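Ribonucleoside-diphosphate reductase (Pseudomonas aeruginosa, PDB 5IM3) probably supplies precursors for DNA synthesis by reducing ribonucleoside diphosphates to deoxyribonucleotides, under allosteric control by bound nucleotides such as dATP. Local coordinates at residues Y892-A895 against W896-L900; E733-A737 against K738-V742; D288-R291 against D292-F295. All coordinates share one frame; numbering follows the deposited sequence.

Interaction 1: Y892-A895 against W896-L900; sequences YRMA and WFRGL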
# COMPACT_ATOMS: atom_id res chain seq x y z
N TYR A 892 -4.16 23.80 14.00
CA TYR A 892 -5.39 24.13 14.71
C TYR A 892 -5.19 24.26 16.21
O TYR A 892 -6.04 24.86 16.89
CB TYR A 892 -6.47 23.11 14.37
CG TYR A 892 -6.93 23.25 12.93
CD1 TYR A 892 -7.83 24.25 12.57
CD2 TYR A 892 -6.43 22.43 11.93
CE1 TYR A 892 -8.24 24.40 11.26
CE2 TYR A 892 -6.84 22.57 10.62
CZ TYR A 892 -7.74 23.56 10.29
OH TYR A 892 -8.14 23.71 8.98
N ARG A 893 -4.10 23.72 16.75
CA ARG A 893 -3.67 24.13 18.09
C ARG A 893 -3.27 25.60 18.09
O ARG A 893 -3.65 26.35 19.00
CB ARG A 893 -2.48 23.28 18.56
CG ARG A 893 -2.83 21.87 18.98
CD ARG A 893 -1.70 21.26 19.80
NE ARG A 893 -1.86 19.82 19.98
CZ ARG A 893 -1.35 19.13 21.00
NH1 ARG A 893 -0.65 19.74 21.94
NH2 ARG A 893 -1.56 17.82 21.08
N MET A 894 -2.51 26.03 17.08
CA MET A 894 -2.08 27.42 17.00
C MET A 894 -3.28 28.35 16.85
O MET A 894 -3.33 29.41 17.49
CB MET A 894 -1.12 27.59 15.82
CG MET A 894 -0.66 29.03 15.58
SD MET A 894 0.31 29.19 14.06
CE MET A 894 0.71 30.93 14.11
N ALA A 895 -4.25 27.98 16.02
CA ALA A 895 -5.44 28.80 15.85
C ALA A 895 -6.14 29.05 17.18
O ALA A 895 -6.55 30.17 17.48
CB ALA A 895 -6.40 28.14 14.85
N TRP A 896 -6.29 27.99 17.98
CA TRP A 896 -6.88 28.14 19.31
C TRP A 896 -5.96 28.92 20.24
O TRP A 896 -6.39 29.82 20.96
CB TRP A 896 -7.20 26.76 19.88
CG TRP A 896 -7.79 26.78 21.25
CD1 TRP A 896 -9.05 27.19 21.60
CD2 TRP A 896 -7.16 26.34 22.46
NE1 TRP A 896 -9.23 27.05 22.95
CE2 TRP A 896 -8.09 26.53 23.50
CE3 TRP A 896 -5.90 25.82 22.76
CZ2 TRP A 896 -7.80 26.21 24.82
CZ3 TRP A 896 -5.62 25.50 24.07
CH2 TRP A 896 -6.56 25.70 25.09
N PHE A 897 -4.67 28.58 20.22
CA PHE A 897 -3.71 29.24 21.10
C PHE A 897 -3.63 30.74 20.84
O PHE A 897 -3.27 31.50 21.75
CB PHE A 897 -2.33 28.58 20.93
CG PHE A 897 -1.32 28.99 21.96
CD1 PHE A 897 -1.43 28.55 23.27
CD2 PHE A 897 -0.25 29.79 21.61
CE1 PHE A 897 -0.49 28.92 24.22
CE2 PHE A 897 0.69 30.16 22.55
CZ PHE A 897 0.57 29.73 23.86
N ARG A 898 -3.97 31.18 19.63
CA ARG A 898 -3.86 32.58 19.25
C ARG A 898 -5.18 33.33 19.37
O ARG A 898 -5.32 34.44 18.83
CB ARG A 898 -3.32 32.71 17.82
CG ARG A 898 -1.89 32.23 17.66
CD ARG A 898 -0.93 33.11 18.44
NE ARG A 898 0.43 32.58 18.46
CZ ARG A 898 1.42 33.11 19.16
NH1 ARG A 898 1.21 34.19 19.90
NH2 ARG A 898 2.63 32.56 19.13
N GLY A 899 -6.16 32.76 20.07
CA GLY A 899 -7.38 33.48 20.36
C GLY A 899 -8.35 33.61 19.22
O GLY A 899 -9.21 34.50 19.24
N LEU A 900 -8.26 32.74 18.21
CA LEU A 900 -9.23 32.78 17.13
C LEU A 900 -10.57 32.22 17.59
O LEU A 900 -10.63 31.30 18.41
CB LEU A 900 -8.72 31.99 15.92
CG LEU A 900 -7.58 32.62 15.12
CD1 LEU A 900 -7.18 31.70 13.98
CD2 LEU A 900 -7.96 34.00 14.57
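Backbone hydrogen bonds tie Arg-893 to Phe-897 and Met-894 to Arg-898 in the last turns of helix 885-897. Phe-897 N lies 2.7 Å from Arg-893 O. The next bond, Arg-898 N to Met-894 O at 2.8 Å, is bent to 131° at the hydrogen as Arg-898 leaves helical geometry. Beyond it the spacing changes: Leu-900 N reaches five residues back to Ala-895 O, 3.2 Å away and almost in line with the C=O bond, while Gly-899 N turns to Trp-896 O at 3.1 Å.

Apolar contact follows the same turn. Leu-900 CD1 rests 3.7 Å from Ala-895 CB, so the residue after the glycine folds back over the last turn. On another side Arg-898 CG meets Met-894 CG at 4.0 Å. A bend at chi2 of Arg-898 (-65°) turns the arginine chain away from the extended methionine, and Phe-897 CD2 lies over one face of its guanidinium, offset toward the edge of that group.

The charged and aromatic ends are engaged outside the turn. Arg-898 forms a salt bridge with Glu-861 of helix 856-866, and Arg-893 pairs with Asp-889 one turn earlier. Trp-896, its CG anti to the backbone N, carries its indole away from the turn to bond Asp-489 through NE1 and meet Phe-496 edge-to-face.

Gly-899, with phi 77°, occupies the C-prime position, and the paired bonds to Ala-895 O and Trp-896 O around it define a Schellman motif. Here it ends the helix of the beta-alpha-beta unit formed by strand 878-881, helix 885-897 and strand 906-909 in the barrel domain.

Interaction 2: E733-A737 against K738-V742; sequences EERGA and KYIEV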
# COMPACT_ATOMS: atom_id res chain seq x y z
N GLU A 733 -7.06 36.21 30.82
CA GLU A 733 -7.21 35.97 32.25
C GLU A 733 -8.02 34.71 32.50
O GLU A 733 -7.63 33.86 33.31
CB GLU A 733 -7.88 37.17 32.92
CG GLU A 733 -7.00 38.40 33.04
CD GLU A 733 -7.59 39.45 33.97
OE1 GLU A 733 -8.61 39.14 34.63
OE2 GLU A 733 -7.04 40.57 34.03
N GLU A 734 -9.16 34.58 31.82
CA GLU A 734 -10.05 33.45 32.06
C GLU A 734 -9.38 32.13 31.71
O GLU A 734 -9.25 31.24 32.56
CB GLU A 734 -11.34 33.64 31.26
CG GLU A 734 -12.33 34.62 31.88
CD GLU A 734 -12.85 34.16 33.23
OE1 GLU A 734 -12.22 34.48 34.26
OE2 GLU A 734 -13.89 33.46 33.26
N ARG A 735 -8.95 31.98 30.45
CA ARG A 735 -8.38 30.71 30.02
C ARG A 735 -7.04 30.44 30.68
O ARG A 735 -6.74 29.30 31.05
CB ARG A 735 -8.23 30.69 28.50
CG ARG A 735 -7.77 29.34 27.95
CD ARG A 735 -7.38 29.42 26.50
NE ARG A 735 -8.51 29.77 25.63
CZ ARG A 735 -8.43 29.86 24.31
NH1 ARG A 735 -7.28 29.63 23.69
NH2 ARG A 735 -9.50 30.18 23.60
N GLY A 736 -6.22 31.47 30.83
CA GLY A 736 -4.90 31.32 31.42
C GLY A 736 -3.82 31.42 30.36
O GLY A 736 -3.96 30.89 29.25
N ALA A 737 -2.72 32.10 30.70
CA ALA A 737 -1.64 32.31 29.74
C ALA A 737 -1.01 31.00 29.29
O ALA A 737 -0.36 30.97 28.24
CB ALA A 737 -0.57 33.22 30.34
N LYS A 738 -1.20 29.91 30.04
CA LYS A 738 -0.65 28.62 29.65
C LYS A 738 -1.28 28.10 28.37
O LYS A 738 -0.67 27.26 27.69
CB LYS A 738 -0.85 27.61 30.79
CG LYS A 738 -0.11 26.29 30.60
CD LYS A 738 0.01 25.52 31.91
CE LYS A 738 -1.02 24.41 32.04
NZ LYS A 738 -0.77 23.30 31.08
N TYR A 739 -2.47 28.58 28.01
CA TYR A 739 -3.20 28.06 26.86
C TYR A 739 -3.54 29.11 25.81
O TYR A 739 -4.17 28.77 24.80
CB TYR A 739 -4.50 27.40 27.33
CG TYR A 739 -4.31 26.28 28.32
CD1 TYR A 739 -3.88 25.03 27.92
CD2 TYR A 739 -4.57 26.48 29.67
CE1 TYR A 739 -3.71 24.00 28.83
CE2 TYR A 739 -4.40 25.46 30.59
CZ TYR A 739 -3.97 24.23 30.16
OH TYR A 739 -3.80 23.22 31.08
N ILE A 740 -3.16 30.37 26.00
CA ILE A 740 -3.46 31.41 25.02
C ILE A 740 -2.38 32.48 25.08
O ILE A 740 -1.93 32.87 26.17
CB ILE A 740 -4.86 32.02 25.23
CG1 ILE A 740 -5.13 33.13 24.21
CG2 ILE A 740 -4.99 32.56 26.65
CD1 ILE A 740 -6.57 33.62 24.20
N GLU A 741 -1.97 32.95 23.91
CA GLU A 741 -1.01 34.05 23.81
C GLU A 741 -1.35 34.84 22.55
O GLU A 741 -1.36 34.28 21.46
CB GLU A 741 0.42 33.53 23.76
CG GLU A 741 1.47 34.62 23.62
CD GLU A 741 2.88 34.08 23.72
OE1 GLU A 741 3.21 33.47 24.76
OE2 GLU A 741 3.65 34.26 22.76
N VAL A 742 -1.62 36.13 22.72
CA VAL A 742 -2.00 36.99 21.61
C VAL A 742 -1.36 38.36 21.82
O VAL A 742 -1.22 38.82 22.96
CB VAL A 742 -3.53 37.10 21.47
CG1 VAL A 742 -4.16 37.53 22.78
CG2 VAL A 742 -3.92 38.06 20.35
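A beta turn over residues 736-739, close to type I, follows the C-terminal end of helix 724-735 and brings Tyr-739 and Ile-740 back against Arg-735. Gly-736 leaves the helix with positive phi, and its O receives Tyr-739 N at 3.0 Å, a nearly straight bond at the hydrogen (167°) although the donor stands above the carbonyl plane. Ile-740 N adds a weak bond to the same oxygen.

The turn links helix 724-735 to the loop before helix 751-757 and packs beside helix 885-897 in the barrel domain. Across the returning chain lies the arginine. Its aliphatic part meets Tyr-739 first, Arg-735 CD coming 3.6 Å from Tyr-739 CB, while the guanidinium and phenol planes stand 59° apart. An extended start followed by a bend at chi3 of Arg-735 (-64°) carries the guanidinium past the tyrosine toward Ile-740. Tyr-739 O lies in the guanidinium plane, at its edge, and takes a weak bond from Arg-735 NH1 at 3.4 Å. Ile-740 crosses the arginine at about a right angle: Ile-740 CB approaches Arg-735 NH1 to 3.7 Å, and CD1 stands over one face of the guanidinium, toward its rim. The other isoleucine branch, Ile-740 CG2, packs 3.3 Å from Gly-736 O, in contact with the turn itself.

Stronger partners fix the arginine from outside: NE forms a salt bridge with Asp-489, and its guanidinium makes a cation-pi contact with Trp-896. The tyrosine hydroxyl hydrogen-bonds Asp-497. Lys-738 bends at chi3 and chi4, bringing Lys-738 NZ to a weak bond with Tyr-739 OH at 3.0 Å, while its CB lies over one face of the phenol ring, toward the rim.

Interaction 3: D288-R291 against D292-F295; sequences DHER and DQQF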
# COMPACT_ATOMS: atom_id res chain seq x y z
N ASP A 288 -23.25 60.04 -11.72
CA ASP A 288 -21.96 60.30 -12.35
C ASP A 288 -21.73 59.22 -13.40
O ASP A 288 -21.44 58.06 -13.06
CB ASP A 288 -20.84 60.30 -11.31
CG ASP A 288 -19.49 60.68 -11.88
OD1 ASP A 288 -19.32 60.65 -13.12
OD2 ASP A 288 -18.58 61.00 -11.08
N HIS A 289 -21.87 59.59 -14.68
CA HIS A 289 -21.73 58.62 -15.76
C HIS A 289 -20.30 58.12 -15.93
O HIS A 289 -20.10 57.06 -16.54
CB HIS A 289 -22.20 59.22 -17.08
CG HIS A 289 -21.20 60.13 -17.72
ND1 HIS A 289 -21.03 61.44 -17.33
CD2 HIS A 289 -20.31 59.91 -18.72
CE1 HIS A 289 -20.07 61.99 -18.06
NE2 HIS A 289 -19.62 61.09 -18.91
N GLU A 290 -19.31 58.85 -15.42
CA GLU A 290 -17.92 58.42 -15.57
C GLU A 290 -17.60 57.19 -14.73
O GLU A 290 -16.62 56.50 -15.03
CB GLU A 290 -16.98 59.56 -15.19
CG GLU A 290 -16.85 60.65 -16.26
CD GLU A 290 -16.07 60.19 -17.49
OE1 GLU A 290 -15.53 59.07 -17.47
OE2 GLU A 290 -15.99 60.97 -18.46
N ARG A 291 -18.39 56.90 -13.70
CA ARG A 291 -18.11 55.72 -12.88
C ARG A 291 -18.39 54.42 -13.60
O ARG A 291 -18.00 53.36 -13.10
CB ARG A 291 -18.90 55.80 -11.58
CG ARG A 291 -18.73 57.14 -10.88
CD ARG A 291 -19.20 57.11 -9.44
NE ARG A 291 -19.21 58.45 -8.85
CZ ARG A 291 -19.40 58.70 -7.56
NH1 ARG A 291 -19.58 57.70 -6.71
NH2 ARG A 291 -19.40 59.95 -7.12
N ASP A 292 -19.03 54.46 -14.77
CA ASP A 292 -19.14 53.27 -15.61
C ASP A 292 -17.77 52.81 -16.10
O ASP A 292 -17.57 51.62 -16.37
CB ASP A 292 -20.07 53.53 -16.79
CG ASP A 292 -21.53 53.41 -16.43
OD1 ASP A 292 -21.84 53.21 -15.24
OD2 ASP A 292 -22.38 53.51 -17.35
N GLN A 293 -16.82 53.74 -16.24
CA GLN A 293 -15.48 53.39 -16.69
C GLN A 293 -14.72 52.54 -15.68
O GLN A 293 -13.68 51.97 -16.04
CB GLN A 293 -14.69 54.66 -17.00
CG GLN A 293 -15.40 55.65 -17.93
CD GLN A 293 -15.74 55.05 -19.29
OE1 GLN A 293 -16.69 54.28 -19.41
NE2 GLN A 293 -14.95 55.39 -20.30
N GLN A 294 -15.21 52.44 -14.44
CA GLN A 294 -14.50 51.70 -13.40
C GLN A 294 -14.61 50.19 -13.57
O GLN A 294 -13.81 49.46 -12.98
CB GLN A 294 -15.05 52.08 -12.02
CG GLN A 294 -14.99 53.57 -11.71
CD GLN A 294 -15.78 53.94 -10.47
OE1 GLN A 294 -16.46 53.09 -9.88
NE2 GLN A 294 -15.70 55.20 -10.07
N PHE A 295 -15.56 49.72 -14.37
CA PHE A 295 -15.93 48.31 -14.36
C PHE A 295 -14.90 47.45 -15.08
O PHE A 295 -14.46 47.77 -16.19
CB PHE A 295 -17.30 48.11 -15.02
CG PHE A 295 -18.45 48.41 -14.12
CD1 PHE A 295 -18.75 47.58 -13.06
CD2 PHE A 295 -19.25 49.52 -14.34
CE1 PHE A 295 -19.81 47.84 -12.23
CE2 PHE A 295 -20.31 49.80 -13.51
CZ PHE A 295 -20.60 48.96 -12.45
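Glu-290 O receives Gln-293 N at 3.0 Å, the shortest backbone bond across the short 3-10 helix 289-294, which lies between helices 280-286 and 297-307. The donor stands 52° out of the carbonyl plane. Gln-294 N approaches Arg-291 O at 3.2 Å from still farther above its plane, and the preceding bond, Asp-292 N to His-289 O, is weak. An Asx turn opens the segment: Asp-288 OD1 accepts Glu-290 N at 2.9 Å on its anti side, with the donor well out of the carboxylate plane. The other carboxylate oxygen, Asp-288 OD2, sits at the guanidinium edge of Arg-291 and forms a long salt bridge with Arg-291 NE at 3.4 Å. Arg-291 runs extended from CG to NE, placing that nitrogen beside the aspartate, and Gln-294 lies alongside it, pointing the same way.

The Asp-292 carboxylate is taken up outside the segment: OD1 bonds Gln-320 NE2 of helix 319-330 and OD2 bonds Tyr-254 OH of helix 250-267. It thereby joins the 3-10 helix to both. Phe-295 packs edge-to-face against Phe-351. On another side, Glu-290 and Gln-293 are both bent at chi2 and cross with their carboxylate and amide planes 75° apart; Glu-290 OE1 comes 3.5 Å from Gln-293 CG.

In the fold
Interactions 1 and 2 form one continuous patch of the barrel domain, with centres about 11 Å apart. Two bonds, each probably a hydrogen bond, join the end of helix 885-897 to Arg-735 and to the loop that follows it: Arg-735 NH1 lies 2.9 Å from Trp-896 O, and Glu-741 N lies 2.9 Å from Phe-897 O. Asp-489 serves both contacts. Interaction 3 belongs elsewhere, in the helical region around residues 280-307: its centre is about 44 Å from that of interaction 1, on the opposite side of the chain's centre, and about 50 Å from that of interaction 2. All three lie away from the dATP sites.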